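Local coordinates for putative metal resistance protein (Proteus mirabilis, PDB 6C29) that forms the N-terminal periplasmic tandem immunoglobulin-fold domain of ScsB, which primes the disulfide isomerase ScsC and probably belongs to a protein-disulfide reductase, at residues P40-Y45 / S115-L120; P94-S99 / W139-A144; H179-Y184 / V231-Y236. All coordinates share one frame; numbering follows the deposited sequence. Where two conformers were deposited one is given.

Contact 1 of 3, residues P40-Y45 / S115-L120; sequences PGWKTY and SNVCIL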
loop_
_atom_site.group_PDB
_atom_site.type_symbol
_atom_site.label_atom_id
_atom_site.label_comp_id
_atom_site.label_asym_id
_atom_site.label_seq_id
_atom_site.Cartn_x
_atom_site.Cartn_y
_atom_site.Cartn_z
ATOM N N PRO A 40 10.726 -12.867 11.113
ATOM C CA PRO A 40 9.435 -13.377 11.568
ATOM C C PRO A 40 8.840 -12.559 12.696
ATOM O O PRO A 40 9.528 -12.156 13.624
ATOM C CB PRO A 40 9.773 -14.808 12.020
ATOM C CG PRO A 40 10.895 -15.201 11.131
ATOM C CD PRO A 40 11.717 -13.951 10.954
ATOM N N GLY A 41 7.545 -12.313 12.574
ATOM C CA GLY A 41 6.788 -11.569 13.546
ATOM C C GLY A 41 6.731 -10.078 13.277
ATOM O O GLY A 41 5.938 -9.402 13.906
ATOM N N TRP A 42 7.522 -9.583 12.325
ATOM C CA TRP A 42 7.537 -8.163 12.010
ATOM C C TRP A 42 6.857 -7.910 10.665
ATOM O O TRP A 42 7.003 -8.684 9.710
ATOM C CB TRP A 42 8.979 -7.616 11.970
ATOM C CG TRP A 42 9.649 -7.556 13.319
ATOM C CD1 TRP A 42 10.399 -8.533 13.900
ATOM C CD2 TRP A 42 9.639 -6.459 14.235
ATOM N NE1 TRP A 42 10.852 -8.109 15.119
ATOM C CE2 TRP A 42 10.402 -6.840 15.351
ATOM C CE3 TRP A 42 9.059 -5.197 14.224
ATOM C CZ2 TRP A 42 10.594 -6.001 16.439
ATOM C CZ3 TRP A 42 9.252 -4.363 15.302
ATOM C CH2 TRP A 42 10.009 -4.767 16.394
ATOM N N LYS A 43 6.091 -6.834 10.626
ATOM C CA LYS A 43 5.360 -6.378 9.448
ATOM C C LYS A 43 5.704 -4.956 9.099
ATOM O O LYS A 43 6.282 -4.243 9.906
ATOM C CB LYS A 43 3.857 -6.510 9.703
ATOM C CG LYS A 43 3.434 -7.950 9.998
ATOM C CD LYS A 43 2.215 -8.043 10.886
ATOM C CE LYS A 43 1.955 -9.504 11.335
ATOM N NZ LYS A 43 2.851 -9.984 12.435
ATOM N N THR A 44 5.401 -4.545 7.873
ATOM C CA THR A 44 5.366 -3.132 7.575
ATOM C C THR A 44 3.965 -2.820 7.089
ATOM O O THR A 44 3.098 -3.680 7.138
ATOM C CB THR A 44 6.455 -2.716 6.600
ATOM O OG1 THR A 44 6.493 -1.280 6.479
ATOM C CG2 THR A 44 6.312 -3.353 5.230
ATOM N N TYR A 45 3.735 -1.556 6.774
ATOM C CA TYR A 45 2.381 -1.054 6.607
ATOM C C TYR A 45 2.043 -0.642 5.197
ATOM O O TYR A 45 2.887 -0.299 4.393
ATOM C CB TYR A 45 2.188 0.144 7.493
ATOM C CG TYR A 45 2.281 -0.072 8.978
ATOM C CD1 TYR A 45 1.157 -0.381 9.723
ATOM C CD2 TYR A 45 3.482 0.095 9.632
ATOM C CE1 TYR A 45 1.224 -0.528 11.111
ATOM C CE2 TYR A 45 3.565 -0.038 10.999
ATOM C CZ TYR A 45 2.423 -0.344 11.733
ATOM O OH TYR A 45 2.504 -0.469 13.095
ATOM N N SER A 115 5.702 -5.098 15.414
ATOM C CA SER A 115 5.445 -6.404 15.962
ATOM C C SER A 115 4.239 -6.204 16.895
ATOM O O SER A 115 3.104 -6.529 16.523
ATOM C CB SER A 115 6.710 -6.964 16.625
ATOM O OG SER A 115 6.587 -8.338 16.967
ATOM N N ASN A 116 4.483 -5.654 18.059
ATOM C CA ASN A 116 3.439 -5.074 18.916
ATOM C C ASN A 116 3.677 -3.595 19.198
ATOM O O ASN A 116 2.878 -2.942 19.870
ATOM C CB ASN A 116 3.374 -5.806 20.246
ATOM C CG ASN A 116 4.605 -5.563 21.103
ATOM O OD1 ASN A 116 5.748 -5.669 20.636
ATOM N ND2 ASN A 116 4.377 -5.181 22.359
ATOM N N VAL A 117 4.802 -3.099 18.704
ATOM C CA VAL A 117 5.219 -1.699 18.781
ATOM C C VAL A 117 5.542 -1.341 17.358
ATOM O O VAL A 117 5.937 -2.226 16.608
ATOM C CB VAL A 117 6.465 -1.482 19.681
ATOM C CG1 VAL A 117 7.541 -2.495 19.341
ATOM C CG2 VAL A 117 7.074 -0.055 19.531
ATOM N N CYS A 118 5.351 -0.083 16.981
ATOM C CA CYS A 118 5.703 0.428 15.685
ATOM C C CYS A 118 7.052 1.097 15.832
ATOM O O CYS A 118 7.205 2.032 16.601
ATOM C CB CYS A 118 4.682 1.425 15.181
ATOM S SG CYS A 118 5.080 2.185 13.594
ATOM N N ILE A 119 8.026 0.615 15.091
ATOM C CA ILE A 119 9.368 1.181 15.084
ATOM C C ILE A 119 9.593 1.926 13.769
ATOM O O ILE A 119 9.277 1.415 12.699
ATOM C CB ILE A 119 10.444 0.090 15.218
ATOM C CG1 ILE A 119 10.275 -0.742 16.486
ATOM C CG2 ILE A 119 11.869 0.683 15.097
ATOM C CD1 ILE A 119 10.465 0.014 17.731
ATOM N N LEU A 120 10.166 3.125 13.849
ATOM C CA LEU A 120 10.571 3.902 12.677
ATOM C C LEU A 120 12.082 3.888 12.544
ATOM O O LEU A 120 12.801 4.233 13.499
ATOM C CB LEU A 120 10.054 5.337 12.792
ATOM C CG LEU A 120 8.557 5.462 13.042
ATOM C CD1 LEU A 120 8.192 6.891 13.303
ATOM C CD2 LEU A 120 7.787 4.943 11.857
HETATM O O HOH W 1 4.407 -10.228 15.972
HETATM O O HOH W 2 2.809 -7.674 13.878
#
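Gly-41 meets Ser-115 through a water. Gly-41 O accepts from this water at 2.7 Å. In the conformer given for Ser-115, the water also bonds to Ser-115 OG, so this link is less certain. Trp-42 follows and carries most of the contact. Its CG lies anti to its carbonyl carbon (chi1 -70°), and this turns one face of the six-membered ring to Ser-115. In the same conformer Ser-115 CB sits over the centre of that ring, 3.6 Å from the centroid and only 5° off the normal. This is a CH-pi contact. The ring carbon Trp-42 CZ3 also touches Ile-119 CG1 at 3.9 Å, with the two side chains crossing at a slant. His-15 stacks on the indole too. Lys-43 makes its link through a second water: Lys-43 NZ donates to it at 2.7 Å, and it donates to Ser-115 O at 2.9 Å. Tyr-45 ends the segment, and its side chain sets out toward segment 115-120. Tyr-45 OH lies 3.6 Å from Cys-118 CB. Cys-118 SG approaches the Tyr-45 ring obliquely, 4.9 Å from the centroid, in a sulfur-aromatic contact. With SG anti to the backbone N of Cys-118 (chi1 177°), the sulfur is turned to the CE2 side of the tyrosine.

Segment 115-120 begins in the turn between strands 104-114 and 118-128, where Cys-114 and Cys-118 stand close in sequence. As in the N-terminal domain of DsbD, whose family this part shares, these are probably the redox cysteines, set in an immunoglobulin-like fold. The chemistry is mostly aromatic and water-mediated. The rings of Trp-42 and Tyr-45 lie against Ser-115 and Cys-118, beside the probable redox cysteines, and a water ties Lys-43 to the Ser-115 carbonyl.

Contact 2 of 3, residues P94-S99 / W139-A144; sequences PIELKS and WQYNQA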
loop_
_atom_site.group_PDB
_atom_site.type_symbol
_atom_site.label_atom_id
_atom_site.label_comp_id
_atom_site.label_asym_id
_atom_site.label_seq_id
_atom_site.Cartn_x
_atom_site.Cartn_y
_atom_site.Cartn_z
ATOM N N PRO A 94 7.346 -0.936 -6.190
ATOM C CA PRO A 94 7.745 -0.216 -7.400
ATOM C C PRO A 94 7.423 1.266 -7.291
ATOM O O PRO A 94 6.308 1.612 -6.888
ATOM C CB PRO A 94 6.916 -0.875 -8.505
ATOM C CG PRO A 94 5.992 -1.866 -7.815
ATOM C CD PRO A 94 6.050 -1.597 -6.354
ATOM N N ILE A 95 8.390 2.097 -7.639
ATOM C CA ILE A 95 8.311 3.535 -7.546
ATOM C C ILE A 95 8.742 4.116 -8.893
ATOM O O ILE A 95 9.590 3.539 -9.578
ATOM C CB ILE A 95 9.203 4.045 -6.419
ATOM C CG1 ILE A 95 8.727 3.465 -5.077
ATOM C CG2 ILE A 95 9.198 5.548 -6.369
ATOM C CD1 ILE A 95 9.767 3.506 -4.008
ATOM N N GLU A 96 8.100 5.203 -9.297
ATOM C CA GLU A 96 8.482 5.903 -10.517
ATOM C C GLU A 96 8.649 7.378 -10.200
ATOM O O GLU A 96 7.846 7.947 -9.471
ATOM C CB GLU A 96 7.439 5.699 -11.614
ATOM C CG GLU A 96 7.390 4.265 -12.150
ATOM C CD GLU A 96 6.313 4.032 -13.207
ATOM O OE1 GLU A 96 6.588 4.274 -14.405
ATOM O OE2 GLU A 96 5.189 3.598 -12.849
ATOM N N LEU A 97 9.691 7.977 -10.783
ATOM C CA LEU A 97 10.022 9.392 -10.610
ATOM C C LEU A 97 10.244 10.001 -11.987
ATOM O O LEU A 97 10.729 9.328 -12.891
ATOM C CB LEU A 97 11.305 9.631 -9.792
ATOM C CG LEU A 97 11.477 9.029 -8.417
ATOM C CD1 LEU A 97 12.837 9.427 -7.912
ATOM C CD2 LEU A 97 10.411 9.507 -7.460
ATOM N N LYS A 98 9.811 11.245 -12.145
ATOM C CA LYS A 98 10.078 12.032 -13.361
ATOM C C LYS A 98 10.938 13.256 -13.060
ATOM O O LYS A 98 11.063 13.678 -11.910
ATOM C CB LYS A 98 8.778 12.432 -14.051
ATOM C CG LYS A 98 8.038 11.251 -14.649
ATOM C CD LYS A 98 6.795 11.706 -15.362
ATOM C CE LYS A 98 6.046 10.537 -15.973
ATOM N NZ LYS A 98 4.749 11.012 -16.515
ATOM N N SER A 99 11.607 13.751 -14.094
ATOM C CA SER A 99 12.404 14.971 -14.001
ATOM C C SER A 99 13.474 14.909 -12.931
ATOM O O SER A 99 13.624 15.840 -12.124
ATOM C CB SER A 99 11.485 16.163 -13.707
ATOM O OG SER A 99 10.408 16.212 -14.620
ATOM N N TRP A 139 12.455 -7.708 -15.207
ATOM C CA TRP A 139 11.699 -8.840 -14.693
ATOM C C TRP A 139 11.273 -8.611 -13.252
ATOM O O TRP A 139 10.105 -8.883 -12.907
ATOM C CB TRP A 139 12.527 -10.121 -14.782
ATOM C CG TRP A 139 11.853 -11.339 -14.209
ATOM C CD1 TRP A 139 10.907 -12.136 -14.812
ATOM C CD2 TRP A 139 12.089 -11.909 -12.910
ATOM N NE1 TRP A 139 10.537 -13.160 -13.951
ATOM C CE2 TRP A 139 11.244 -13.040 -12.784
ATOM C CE3 TRP A 139 12.921 -11.573 -11.844
ATOM C CZ2 TRP A 139 11.243 -13.858 -11.639
ATOM C CZ3 TRP A 139 12.901 -12.384 -10.698
ATOM C CH2 TRP A 139 12.071 -13.507 -10.617
ATOM N N GLN A 140 12.200 -8.175 -12.399
ATOM C CA GLN A 140 11.855 -7.890 -11.013
ATOM C C GLN A 140 10.773 -6.824 -10.951
ATOM O O GLN A 140 9.854 -6.966 -10.169
ATOM C CB GLN A 140 13.081 -7.434 -10.188
ATOM C CG GLN A 140 14.119 -8.541 -9.859
ATOM C CD GLN A 140 14.871 -8.232 -8.553
ATOM O OE1 GLN A 140 14.735 -7.140 -7.977
ATOM N NE2 GLN A 140 15.640 -9.199 -8.073
ATOM N N TYR A 141 10.861 -5.799 -11.796
ATOM C CA TYR A 141 9.877 -4.710 -11.765
ATOM C C TYR A 141 8.502 -5.249 -12.183
ATOM O O TYR A 141 7.478 -4.909 -11.563
ATOM C CB TYR A 141 10.293 -3.554 -12.696
ATOM C CG TYR A 141 9.724 -2.255 -12.247
ATOM C CD1 TYR A 141 8.447 -1.881 -12.575
ATOM C CD2 TYR A 141 10.484 -1.390 -11.467
ATOM C CE1 TYR A 141 7.944 -0.710 -12.117
ATOM C CE2 TYR A 141 9.990 -0.222 -11.001
ATOM C CZ TYR A 141 8.726 0.129 -11.344
ATOM O OH TYR A 141 8.160 1.313 -10.905
ATOM N N ASN A 142 8.445 -6.051 -13.242
ATOM C CA ASN A 142 7.172 -6.607 -13.688
ATOM C C ASN A 142 6.585 -7.582 -12.681
ATOM O O ASN A 142 5.371 -7.619 -12.500
ATOM C CB ASN A 142 7.333 -7.250 -15.045
ATOM C CG ASN A 142 7.485 -6.220 -16.151
ATOM O OD1 ASN A 142 7.080 -5.066 -16.008
ATOM N ND2 ASN A 142 8.061 -6.639 -17.264
ATOM N N GLN A 143 7.424 -8.379 -12.050
ATOM C CA GLN A 143 6.956 -9.259 -10.984
ATOM C C GLN A 143 6.330 -8.460 -9.844
ATOM O O GLN A 143 5.283 -8.838 -9.320
ATOM C CB GLN A 143 8.115 -10.115 -10.421
ATOM C CG GLN A 143 8.686 -11.218 -11.323
ATOM C CD GLN A 143 7.703 -12.347 -11.563
ATOM O OE1 GLN A 143 7.416 -13.117 -10.645
ATOM N NE2 GLN A 143 7.170 -12.432 -12.762
ATOM N N ALA A 144 6.933 -7.327 -9.491
ATOM C CA ALA A 144 6.406 -6.487 -8.441
ATOM C C ALA A 144 5.108 -5.806 -8.844
ATOM O O ALA A 144 4.172 -5.723 -8.035
ATOM C CB ALA A 144 7.437 -5.444 -8.056
#
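Tyr-141 reaches from the helix across to Pro-94, Ile-95 and Glu-96, and its hydroxyl end does most of the touching. With CG anti to the backbone N (chi1 -154°), the ring extends from the helix toward the strand. Tyr-141 OH donates to Ile-95 O at 3.0 Å. The acceptor lies in the plane of the tyrosine ring, at its edge. Relative to the carbonyl group, however, the donor stands well above the plane and not on a lone pair. Pro-94 CB packs obliquely beside the same ring, 3.5 Å from Tyr-141 CZ. Glu-96, two residues along the strand from Pro-94, crosses Tyr-141 at a slant. In the conformer given, Glu-96 CG lies 3.3 Å from Tyr-141 OH, and the carboxylate plane is turned 77° from the ring. The acid end is engaged further out, where Glu-96 OE2 hydrogen-bonds to His-70 NE2.

The strand belongs to the four-stranded antiparallel sheet of the first immunoglobulin-like domain, and helix 137-145 lies across it; the axes of strand 94-97 and helix segment 139-144 make an angle of 111°. One turn along the helix from Tyr-141, Ala-144 points its methyl at the proline ring: Pro-94 CG is 3.9 Å from Ala-144 CB. Leu-33 of the neighbouring strand 30-38 touches both Tyr-141 and Ala-144. Lys-31, from the same strand, makes a cation-pi contact with the Tyr-141 ring.

Contact 3 of 3, residues H179-Y184 / V231-Y236; sequences HQPNIY and VTDDGY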
loop_
_atom_site.group_PDB
_atom_site.type_symbol
_atom_site.label_atom_id
_atom_site.label_comp_id
_atom_site.label_asym_id
_atom_site.label_seq_id
_atom_site.Cartn_x
_atom_site.Cartn_y
_atom_site.Cartn_z
ATOM N N HIS A 179 -15.840 -15.831 -3.914
ATOM C CA HIS A 179 -15.332 -17.033 -3.287
ATOM C C HIS A 179 -14.722 -16.785 -1.915
ATOM O O HIS A 179 -15.227 -17.273 -0.908
ATOM C CB HIS A 179 -14.317 -17.694 -4.238
ATOM C CG HIS A 179 -14.929 -18.082 -5.544
ATOM N ND1 HIS A 179 -14.491 -17.590 -6.757
ATOM C CD2 HIS A 179 -16.000 -18.861 -5.826
ATOM C CE1 HIS A 179 -15.241 -18.083 -7.728
ATOM N NE2 HIS A 179 -16.161 -18.867 -7.190
ATOM N N GLN A 180 -13.630 -16.035 -1.868
ATOM C CA GLN A 180 -12.985 -15.679 -0.619
ATOM C C GLN A 180 -12.525 -14.243 -0.658
ATOM O O GLN A 180 -11.326 -13.984 -0.655
ATOM C CB GLN A 180 -11.777 -16.600 -0.340
ATOM C CG GLN A 180 -12.139 -18.061 -0.119
ATOM C CD GLN A 180 -10.947 -18.892 0.289
ATOM O OE1 GLN A 180 -10.700 -19.950 -0.281
ATOM N NE2 GLN A 180 -10.217 -18.425 1.302
ATOM N N PRO A 181 -13.448 -13.298 -0.698
ATOM C CA PRO A 181 -13.059 -11.903 -0.833
ATOM C C PRO A 181 -12.452 -11.302 0.394
ATOM O O PRO A 181 -12.715 -11.720 1.522
ATOM C CB PRO A 181 -14.372 -11.216 -1.163
ATOM C CG PRO A 181 -15.413 -12.089 -0.548
ATOM C CD PRO A 181 -14.906 -13.488 -0.738
ATOM N N ASN A 182 -11.621 -10.298 0.157
ATOM C CA ASN A 182 -11.124 -9.434 1.208
ATOM C C ASN A 182 -11.268 -8.014 0.726
ATOM O O ASN A 182 -11.309 -7.760 -0.483
ATOM C CB ASN A 182 -9.658 -9.727 1.560
ATOM C CG ASN A 182 -9.516 -10.970 2.367
ATOM O OD1 ASN A 182 -9.841 -10.987 3.548
ATOM N ND2 ASN A 182 -9.051 -12.028 1.730
ATOM N N ILE A 183 -11.330 -7.092 1.677
ATOM C CA ILE A 183 -11.377 -5.671 1.382
ATOM C C ILE A 183 -10.467 -4.910 2.349
ATOM O O ILE A 183 -10.373 -5.221 3.540
ATOM C CB ILE A 183 -12.813 -5.130 1.425
ATOM C CG1 ILE A 183 -12.871 -3.709 0.854
ATOM C CG2 ILE A 183 -13.343 -5.167 2.824
ATOM C CD1 ILE A 183 -14.312 -3.258 0.531
ATOM N N TYR A 184 -9.799 -3.910 1.793
ATOM C CA TYR A 184 -8.838 -3.065 2.486
ATOM C C TYR A 184 -9.190 -1.632 2.171
ATOM O O TYR A 184 -9.151 -1.222 1.026
ATOM C CB TYR A 184 -7.425 -3.396 2.028
ATOM C CG TYR A 184 -7.164 -4.878 2.092
ATOM C CD1 TYR A 184 -6.849 -5.479 3.288
ATOM C CD2 TYR A 184 -7.233 -5.656 0.970
ATOM C CE1 TYR A 184 -6.643 -6.848 3.378
ATOM C CE2 TYR A 184 -7.011 -7.024 1.019
ATOM C CZ TYR A 184 -6.710 -7.624 2.229
ATOM O OH TYR A 184 -6.475 -8.982 2.308
ATOM N N VAL A 231 -10.310 -4.468 -3.233
ATOM C CA VAL A 231 -11.017 -5.708 -3.028
ATOM C C VAL A 231 -10.296 -6.791 -3.810
ATOM O O VAL A 231 -9.833 -6.554 -4.930
ATOM C CB VAL A 231 -12.504 -5.573 -3.451
ATOM C CG1 VAL A 231 -12.664 -5.056 -4.895
ATOM C CG2 VAL A 231 -13.241 -6.882 -3.281
ATOM N N THR A 232 -10.147 -7.957 -3.189
ATOM C CA THR A 232 -9.454 -9.078 -3.788
ATOM C C THR A 232 -10.335 -10.306 -3.772
ATOM O O THR A 232 -11.169 -10.459 -2.878
ATOM C CB THR A 232 -8.148 -9.391 -3.062
ATOM O OG1 THR A 232 -8.424 -9.873 -1.745
ATOM C CG2 THR A 232 -7.243 -8.147 -2.986
ATOM N N ASP A 233 -10.138 -11.184 -4.746
ATOM C CA ASP A 233 -10.724 -12.520 -4.762
ATOM C C ASP A 233 -10.003 -13.296 -5.873
ATOM O O ASP A 233 -9.646 -12.711 -6.890
ATOM C CB ASP A 233 -12.230 -12.481 -4.995
ATOM C CG ASP A 233 -12.915 -13.744 -4.559
ATOM O OD1 ASP A 233 -12.306 -14.576 -3.863
ATOM O OD2 ASP A 233 -14.095 -13.877 -4.898
ATOM N N ASP A 234 -9.803 -14.596 -5.654
ATOM C CA ASP A 234 -9.260 -15.497 -6.680
ATOM C C ASP A 234 -7.949 -14.982 -7.255
ATOM O O ASP A 234 -7.689 -15.114 -8.450
ATOM C CB ASP A 234 -10.293 -15.687 -7.782
ATOM C CG ASP A 234 -11.538 -16.418 -7.279
ATOM O OD1 ASP A 234 -11.392 -17.343 -6.458
ATOM O OD2 ASP A 234 -12.656 -16.006 -7.635
ATOM N N GLY A 235 -7.134 -14.361 -6.414
ATOM C CA GLY A 235 -5.833 -13.888 -6.865
ATOM C C GLY A 235 -5.843 -12.605 -7.693
ATOM O O GLY A 235 -4.792 -12.182 -8.207
ATOM N N TYR A 236 -7.016 -11.998 -7.833
ATOM C CA TYR A 236 -7.170 -10.718 -8.497
ATOM C C TYR A 236 -7.338 -9.630 -7.487
ATOM O O TYR A 236 -7.963 -9.847 -6.466
ATOM C CB TYR A 236 -8.386 -10.740 -9.420
ATOM C CG TYR A 236 -8.408 -9.698 -10.517
ATOM C CD1 TYR A 236 -8.860 -8.394 -10.284
ATOM C CD2 TYR A 236 -7.995 -10.027 -11.802
ATOM C CE1 TYR A 236 -8.890 -7.416 -11.334
ATOM C CE2 TYR A 236 -8.024 -9.094 -12.837
ATOM C CZ TYR A 236 -8.472 -7.799 -12.600
ATOM O OH TYR A 236 -8.497 -6.908 -13.652
HETATM O O HOH W 3 -9.048 -12.453 -1.396
HETATM O O HOH W 4 -6.210 -10.209 -0.185
#
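Strands 182-184 and 231-233 run antiparallel: Asn-182 and Thr-232 form a hydrogen-bonded pair, with Asn-182 N to Thr-232 O at 3.1 Å and Thr-232 N to Asn-182 O at 3.0 Å, and Ile-183 faces Val-231 as a non-hydrogen-bonded pair. Before strand 182-184 begins, the side chain of Asp-233 takes over the bonding. Its carboxylate grips two successive amides. Asp-233 OD2 accepts from His-179 N at 2.8 Å through its syn lone pair, in a nearly straight bond (170°). Asp-233 OD1 accepts from Gln-180 N, also at 2.8 Å, from somewhat out of the carboxylate plane. The Asp-233 side chain has CG anti to its own N (chi1 -160°), and this carries both oxygens to the loop before the strand. Next to it, His-179 ND1 donates to Asp-234 OD2 at 2.6 Å. The acid oxygen lies in the imidazole plane, while the carboxylate plane is turned 54° from the ring. Arg-173 forms salt bridges with both aspartates.

On the sheet face of Asn-182 and Thr-232, Thr-232 OG1 bonds to two waters. One joins it to Gln-180 O and Asn-182 ND2, and the other to Tyr-184 OH. Thr-232 CG2 meets the edge of the Tyr-184 ring, 4.2 Å from Tyr-184 CE2.

Asp-233 opens a type I' turn that joins strands 226-233 and 236-243 as a tight beta-hairpin in the second immunoglobulin-like domain. Asp-234 and Gly-235 occupy its corners with positive phi. The chemistry is therefore polar and charged at the hairpin end. Asp-233 pins the loop entering strand 182-186, and the two carboxylates near His-179 would probably favour its protonated form, with Arg-173 offsetting part of their charge.

The three contacts stand well apart, their centres 24 to 25 Å from one another, and none touches another. Contact 2 is buried, while contact 1 lies at the surface and contact 3 is partly buried. Contact 1 and the strand of contact 2 belong to the first immunoglobulin-like part, against which helix 137-145 packs; contact 3 belongs to the second. The segments of contacts 1 and 2 alternate along the chain; contact 3 comes after both. Contact 3 alone pairs strands within one sheet. Contact 2 lays a helix on a sheet, and contact 1 joins two sheets near the cysteine turn. Rings and waters dominate contact 1, apolar packing with one hydroxyl bond contact 2, and backbone pairing with carboxylates contact 3.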